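Long-range contact in 5'-Methylthioadenosine Nucleosidase (Arabidopsis thaliana, PDB 2H8G), which belongs to the phosphorylase superfamily, is named a nucleosidase and holds an adenine molecule in its pocket: residues Q157-N169 / K254-L267. Numbering follows the deposited sequence.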
loop_
_atom_site.group_PDB
_atom_site.type_symbol
_atom_site.label_atom_id
_atom_site.label_comp_id
_atom_site.label_asym_id
_atom_site.label_seq_id
_atom_site.Cartn_x
_atom_site.Cartn_y
_atom_site.Cartn_z
ATOM N N GLN A 157 -8.361 -12.252 9.610
ATOM C CA GLN A 157 -9.739 -12.726 9.602
ATOM C C GLN A 157 -10.698 -11.553 9.506
ATOM O O GLN A 157 -10.461 -10.501 10.092
ATOM C CB GLN A 157 -10.039 -13.507 10.887
ATOM C CG GLN A 157 -9.181 -14.745 11.109
ATOM C CD GLN A 157 -9.504 -15.874 10.150
ATOM O OE1 GLN A 157 -10.668 -16.224 9.955
ATOM N NE2 GLN A 157 -8.470 -16.458 9.552
ATOM N N ALA A 158 -11.776 -11.732 8.752
ATOM C CA ALA A 158 -12.781 -10.689 8.633
ATOM C C ALA A 158 -13.596 -10.747 9.924
ATOM O O ALA A 158 -13.588 -11.763 10.621
ATOM C CB ALA A 158 -13.677 -10.955 7.422
ATOM N N PHE A 159 -14.286 -9.661 10.248
ATOM C CA PHE A 159 -15.096 -9.613 11.458
ATOM C C PHE A 159 -16.207 -10.649 11.335
ATOM O O PHE A 159 -16.827 -10.778 10.283
ATOM C CB PHE A 159 -15.698 -8.217 11.623
ATOM C CG PHE A 159 -16.388 -8.006 12.935
ATOM C CD1 PHE A 159 -15.655 -7.902 14.110
ATOM C CD2 PHE A 159 -17.773 -7.903 12.994
ATOM C CE1 PHE A 159 -16.291 -7.694 15.336
ATOM C CE2 PHE A 159 -18.418 -7.696 14.212
ATOM C CZ PHE A 159 -17.674 -7.591 15.383
ATOM N N SER A 160 -16.452 -11.387 12.413
ATOM C CA SER A 160 -17.480 -12.421 12.414
ATOM C C SER A 160 -18.895 -11.842 12.396
ATOM O O SER A 160 -19.264 -11.055 13.266
ATOM C CB SER A 160 -17.305 -13.320 13.640
ATOM O OG SER A 160 -18.204 -14.415 13.601
ATOM N N THR A 161 -19.681 -12.233 11.396
ATOM C CA THR A 161 -21.061 -11.765 11.267
ATOM C C THR A 161 -21.973 -12.965 10.997
ATOM O O THR A 161 -22.608 -13.062 9.945
ATOM C CB THR A 161 -21.204 -10.742 10.113
ATOM O OG1 THR A 161 -20.799 -11.349 8.881
ATOM C CG2 THR A 161 -20.340 -9.519 10.374
ATOM N N PRO A 162 -22.058 -13.890 11.963
ATOM C CA PRO A 162 -22.882 -15.095 11.843
ATOM C C PRO A 162 -24.361 -14.851 11.554
ATOM O O PRO A 162 -24.954 -15.540 10.722
ATOM C CB PRO A 162 -22.655 -15.798 13.178
ATOM C CG PRO A 162 -22.452 -14.651 14.122
ATOM C CD PRO A 162 -21.518 -13.763 13.329
ATOM N N ASN A 163 -24.958 -13.877 12.235
ATOM C CA ASN A 163 -26.374 -13.585 12.022
ATOM C C ASN A 163 -26.637 -12.997 10.642
ATOM O O ASN A 163 -27.657 -13.291 10.016
ATOM C CB ASN A 163 -26.899 -12.635 13.101
ATOM C CG ASN A 163 -26.904 -13.265 14.477
ATOM O OD1 ASN A 163 -27.284 -14.425 14.636
ATOM N ND2 ASN A 163 -26.495 -12.501 15.482
ATOM N N LEU A 164 -25.717 -12.165 10.166
ATOM C CA LEU A 164 -25.858 -11.557 8.849
ATOM C C LEU A 164 -25.863 -12.659 7.798
ATOM O O LEU A 164 -26.686 -12.664 6.889
ATOM C CB LEU A 164 -24.696 -10.590 8.584
ATOM C CG LEU A 164 -24.627 -9.855 7.240
ATOM C CD1 LEU A 164 -23.634 -8.706 7.353
ATOM C CD2 LEU A 164 -24.203 -10.802 6.127
ATOM N N LEU A 165 -24.939 -13.601 7.945
ATOM C CA LEU A 165 -24.816 -14.707 7.008
ATOM C C LEU A 165 -26.044 -15.621 7.041
ATOM O O LEU A 165 -26.473 -16.129 6.007
ATOM C CB LEU A 165 -23.551 -15.511 7.329
ATOM C CG LEU A 165 -23.061 -16.532 6.302
ATOM C CD1 LEU A 165 -22.713 -15.828 5.004
ATOM C CD2 LEU A 165 -21.839 -17.255 6.850
ATOM N N LYS A 166 -26.610 -15.814 8.228
ATOM C CA LYS A 166 -27.784 -16.668 8.397
ATOM C C LYS A 166 -29.060 -16.009 7.861
ATOM O O LYS A 166 -30.073 -16.680 7.637
ATOM C CB LYS A 166 -27.957 -17.016 9.880
ATOM C CG LYS A 166 -29.180 -17.858 10.182
ATOM C CD LYS A 166 -29.166 -19.141 9.373
ATOM C CE LYS A 166 -30.528 -19.803 9.406
ATOM N NZ LYS A 166 -31.568 -18.886 8.869
ATOM N N GLU A 167 -29.004 -14.699 7.657
ATOM C CA GLU A 167 -30.144 -13.939 7.159
ATOM C C GLU A 167 -30.073 -13.736 5.651
ATOM O O GLU A 167 -31.053 -13.948 4.934
ATOM C CB GLU A 167 -30.191 -12.575 7.847
ATOM C CG GLU A 167 -31.186 -11.594 7.253
ATOM C CD GLU A 167 -32.564 -11.717 7.859
ATOM O OE1 GLU A 167 -33.203 -12.777 7.689
ATOM O OE2 GLU A 167 -33.003 -10.747 8.512
ATOM N N LEU A 168 -28.905 -13.318 5.174
ATOM C CA LEU A 168 -28.713 -13.066 3.753
ATOM C C LEU A 168 -28.253 -14.295 2.973
ATOM O O LEU A 168 -28.340 -14.325 1.747
ATOM C CB LEU A 168 -27.713 -11.923 3.559
ATOM C CG LEU A 168 -28.181 -10.516 3.946
ATOM C CD1 LEU A 168 -28.545 -10.454 5.413
ATOM C CD2 LEU A 168 -27.076 -9.519 3.639
ATOM N N ASN A 169 -27.768 -15.301 3.694
ATOM C CA ASN A 169 -27.290 -16.544 3.090
ATOM C C ASN A 169 -26.341 -16.300 1.924
ATOM O O ASN A 169 -26.539 -16.798 0.812
ATOM C CB ASN A 169 -28.473 -17.401 2.634
ATOM C CG ASN A 169 -28.045 -18.775 2.146
ATOM O OD1 ASN A 169 -27.201 -19.431 2.757
ATOM N ND2 ASN A 169 -28.639 -19.221 1.052
ATOM N N LYS A 254 -28.992 -4.658 1.521
ATOM C CA LYS A 254 -29.533 -5.585 2.505
ATOM C C LYS A 254 -28.638 -5.622 3.739
ATOM O O LYS A 254 -29.114 -5.770 4.860
ATOM C CB LYS A 254 -29.653 -6.989 1.911
ATOM C CG LYS A 254 -30.719 -7.110 0.840
ATOM C CD LYS A 254 -30.784 -8.524 0.297
ATOM C CE LYS A 254 -31.855 -8.653 -0.772
ATOM N NZ LYS A 254 -33.207 -8.363 -0.220
ATOM N N VAL A 255 -27.336 -5.479 3.532
ATOM C CA VAL A 255 -26.403 -5.494 4.646
ATOM C C VAL A 255 -26.607 -4.250 5.509
ATOM O O VAL A 255 -26.635 -4.334 6.736
ATOM C CB VAL A 255 -24.943 -5.563 4.141
ATOM C CG1 VAL A 255 -23.978 -5.304 5.286
ATOM C CG2 VAL A 255 -24.675 -6.943 3.534
ATOM N N ILE A 256 -26.764 -3.098 4.865
ATOM C CA ILE A 256 -26.978 -1.855 5.596
ATOM C C ILE A 256 -28.251 -1.925 6.434
ATOM O O ILE A 256 -28.249 -1.556 7.609
ATOM C CB ILE A 256 -27.057 -0.646 4.635
ATOM C CG1 ILE A 256 -25.652 -0.288 4.149
ATOM C CG2 ILE A 256 -27.690 0.549 5.335
ATOM C CD1 ILE A 256 -24.681 0.019 5.277
ATOM N N ASN A 257 -29.333 -2.409 5.835
ATOM C CA ASN A 257 -30.591 -2.511 6.563
ATOM C C ASN A 257 -30.531 -3.533 7.693
ATOM O O ASN A 257 -31.268 -3.425 8.674
ATOM C CB ASN A 257 -31.735 -2.836 5.603
ATOM C CG ASN A 257 -32.215 -1.613 4.847
ATOM O OD1 ASN A 257 -32.605 -0.611 5.452
ATOM N ND2 ASN A 257 -32.191 -1.683 3.522
ATOM N N PHE A 258 -29.647 -4.517 7.563
ATOM C CA PHE A 258 -29.492 -5.532 8.601
ATOM C C PHE A 258 -28.730 -4.943 9.785
ATOM O O PHE A 258 -29.104 -5.139 10.942
ATOM C CB PHE A 258 -28.713 -6.734 8.068
ATOM C CG PHE A 258 -28.506 -7.817 9.087
ATOM C CD1 PHE A 258 -29.509 -8.743 9.351
ATOM C CD2 PHE A 258 -27.313 -7.900 9.797
ATOM C CE1 PHE A 258 -29.327 -9.737 10.307
ATOM C CE2 PHE A 258 -27.122 -8.891 10.758
ATOM C CZ PHE A 258 -28.132 -9.812 11.011
ATOM N N ILE A 259 -27.651 -4.227 9.481
ATOM C CA ILE A 259 -26.813 -3.608 10.504
ATOM C C ILE A 259 -27.546 -2.554 11.328
ATOM O O ILE A 259 -27.325 -2.434 12.533
ATOM C CB ILE A 259 -25.568 -2.951 9.865
ATOM C CG1 ILE A 259 -24.644 -4.036 9.308
ATOM C CG2 ILE A 259 -24.835 -2.088 10.886
ATOM C CD1 ILE A 259 -23.458 -3.488 8.541
ATOM N N ASN A 260 -28.418 -1.794 10.675
ATOM C CA ASN A 260 -29.161 -0.739 11.352
ATOM C C ASN A 260 -29.859 -1.235 12.614
ATOM O O ASN A 260 -30.527 -2.265 12.603
ATOM C CB ASN A 260 -30.180 -0.120 10.390
ATOM C CG ASN A 260 -30.984 1.000 11.028
ATOM O OD1 ASN A 260 -32.078 0.776 11.552
ATOM N ND2 ASN A 260 -30.437 2.210 11.000
ATOM N N GLY A 261 -29.677 -0.499 13.705
ATOM C CA GLY A 261 -30.301 -0.862 14.965
ATOM C C GLY A 261 -29.571 -1.925 15.763
ATOM O O GLY A 261 -29.890 -2.161 16.928
ATOM N N ARG A 262 -28.589 -2.574 15.145
ATOM C CA ARG A 262 -27.832 -3.619 15.820
ATOM C C ARG A 262 -26.491 -3.104 16.318
ATOM O O ARG A 262 -25.969 -2.109 15.813
ATOM C CB ARG A 262 -27.567 -4.790 14.867
ATOM C CG ARG A 262 -28.786 -5.596 14.458
ATOM C CD ARG A 262 -28.397 -6.642 13.419
ATOM N NE ARG A 262 -29.544 -7.418 12.959
ATOM C CZ ARG A 262 -30.050 -8.466 13.602
ATOM N NH1 ARG A 262 -29.505 -8.876 14.740
ATOM N NH2 ARG A 262 -31.107 -9.096 13.112
ATOM N N ASN A 263 -25.941 -3.779 17.321
ATOM C CA ASN A 263 -24.628 -3.413 17.829
ATOM C C ASN A 263 -23.678 -4.468 17.267
ATOM O O ASN A 263 -24.124 -5.505 16.781
ATOM C CB ASN A 263 -24.597 -3.402 19.360
ATOM C CG ASN A 263 -25.139 -4.670 19.968
ATOM O OD1 ASN A 263 -24.708 -5.770 19.627
ATOM N ND2 ASN A 263 -26.090 -4.524 20.884
ATOM N N LEU A 264 -22.379 -4.200 17.316
ATOM C CA LEU A 264 -21.390 -5.126 16.769
ATOM C C LEU A 264 -21.570 -6.589 17.152
ATOM O O LEU A 264 -21.328 -7.480 16.335
ATOM C CB LEU A 264 -19.980 -4.665 17.147
ATOM C CG LEU A 264 -19.519 -3.394 16.427
ATOM C CD1 LEU A 264 -18.223 -2.904 17.042
ATOM C CD2 LEU A 264 -19.332 -3.680 14.943
ATOM N N SER A 265 -21.998 -6.843 18.384
ATOM C CA SER A 265 -22.189 -8.214 18.846
ATOM C C SER A 265 -23.425 -8.894 18.254
ATOM O O SER A 265 -23.541 -10.117 18.304
ATOM C CB SER A 265 -22.275 -8.251 20.377
ATOM O OG SER A 265 -23.407 -7.542 20.850
ATOM N N ASP A 266 -24.344 -8.112 17.694
ATOM C CA ASP A 266 -25.566 -8.670 17.111
ATOM C C ASP A 266 -25.420 -9.010 15.628
ATOM O O ASP A 266 -26.368 -9.486 15.004
ATOM C CB ASP A 266 -26.743 -7.694 17.261
ATOM C CG ASP A 266 -27.036 -7.333 18.704
ATOM O OD1 ASP A 266 -27.044 -8.235 19.567
ATOM O OD2 ASP A 266 -27.280 -6.137 18.971
ATOM N N LEU A 267 -24.241 -8.766 15.063
ATOM C CA LEU A 267 -24.006 -9.029 13.645
ATOM C C LEU A 267 -23.898 -10.501 13.243
ATOM O O LEU A 267 -24.129 -10.784 12.049
ATOM C CB LEU A 267 -22.760 -8.276 13.172
ATOM C CG LEU A 267 -22.807 -6.750 13.288
ATOM C CD1 LEU A 267 -21.597 -6.158 12.577
ATOM C CD2 LEU A 267 -24.089 -6.215 12.676
ATOM O OXT LEU A 267 -23.569 -11.350 14.100
HETATM O O HOH W 1 -20.335 -10.009 15.745
#
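The C-terminal carboxylate of Leu267 sits at the N-terminal end of helix 162-168, where backbone N-H groups of the first turn receive it. Leu164 N gives the shorter bond, 2.8 Å to Leu267 O, its donor tilted 28° from the carbonyl plane; Asn163 N reaches Leu267 OXT in a weak bond of 3.4 Å. The side chain of Thr161, at the N-cap position, makes no capping bond; the chain terminus accepts from these N-H groups instead, and the helix dipole would probably help to hold the negative charge. Asn163 adds a side-chain bond, ND2 to Asp266 O at 3.1 Å, with the donor well above that carbonyl's plane. The side chain of Leu267 turns one side to residues 159-161: CB meets Thr161 CG2, and CD1 touches CE2 of Phe159 at 3.9 Å. Phe159 also turns its ring edge to Leu264 O, and a water bridges that oxygen to Ser160 O.

Phe258 is the other large element. With CG anti to the backbone N (chi1 180°), its ring reaches helix 162-168 and takes Leu164 CA over one face, a CH-pi contact 3.9 Å from the ring centroid. On the opposite face Arg262 NE lies over the ring centre, 3.3 Å above the plane, while Glu167 CB and CG pack near CD1 and CE1 of Phe258. Leu164 CD1 meets Val255 CG1, and Leu168 CD2 presses on Val255 CG2 at 3.5 Å.

The two helical segments run at 128° to each other, their axes 10.9 Å apart at closest approach. Beneath them lies the mixed sheet: Leu164 and Thr161 rest on Leu132 of strand 130-138, whereas Val255 and Leu267 reach Ile112 and Ile110 of strand 110-119, so the end of helix 233-259 and the C-terminal tail pack beside helix 162-168.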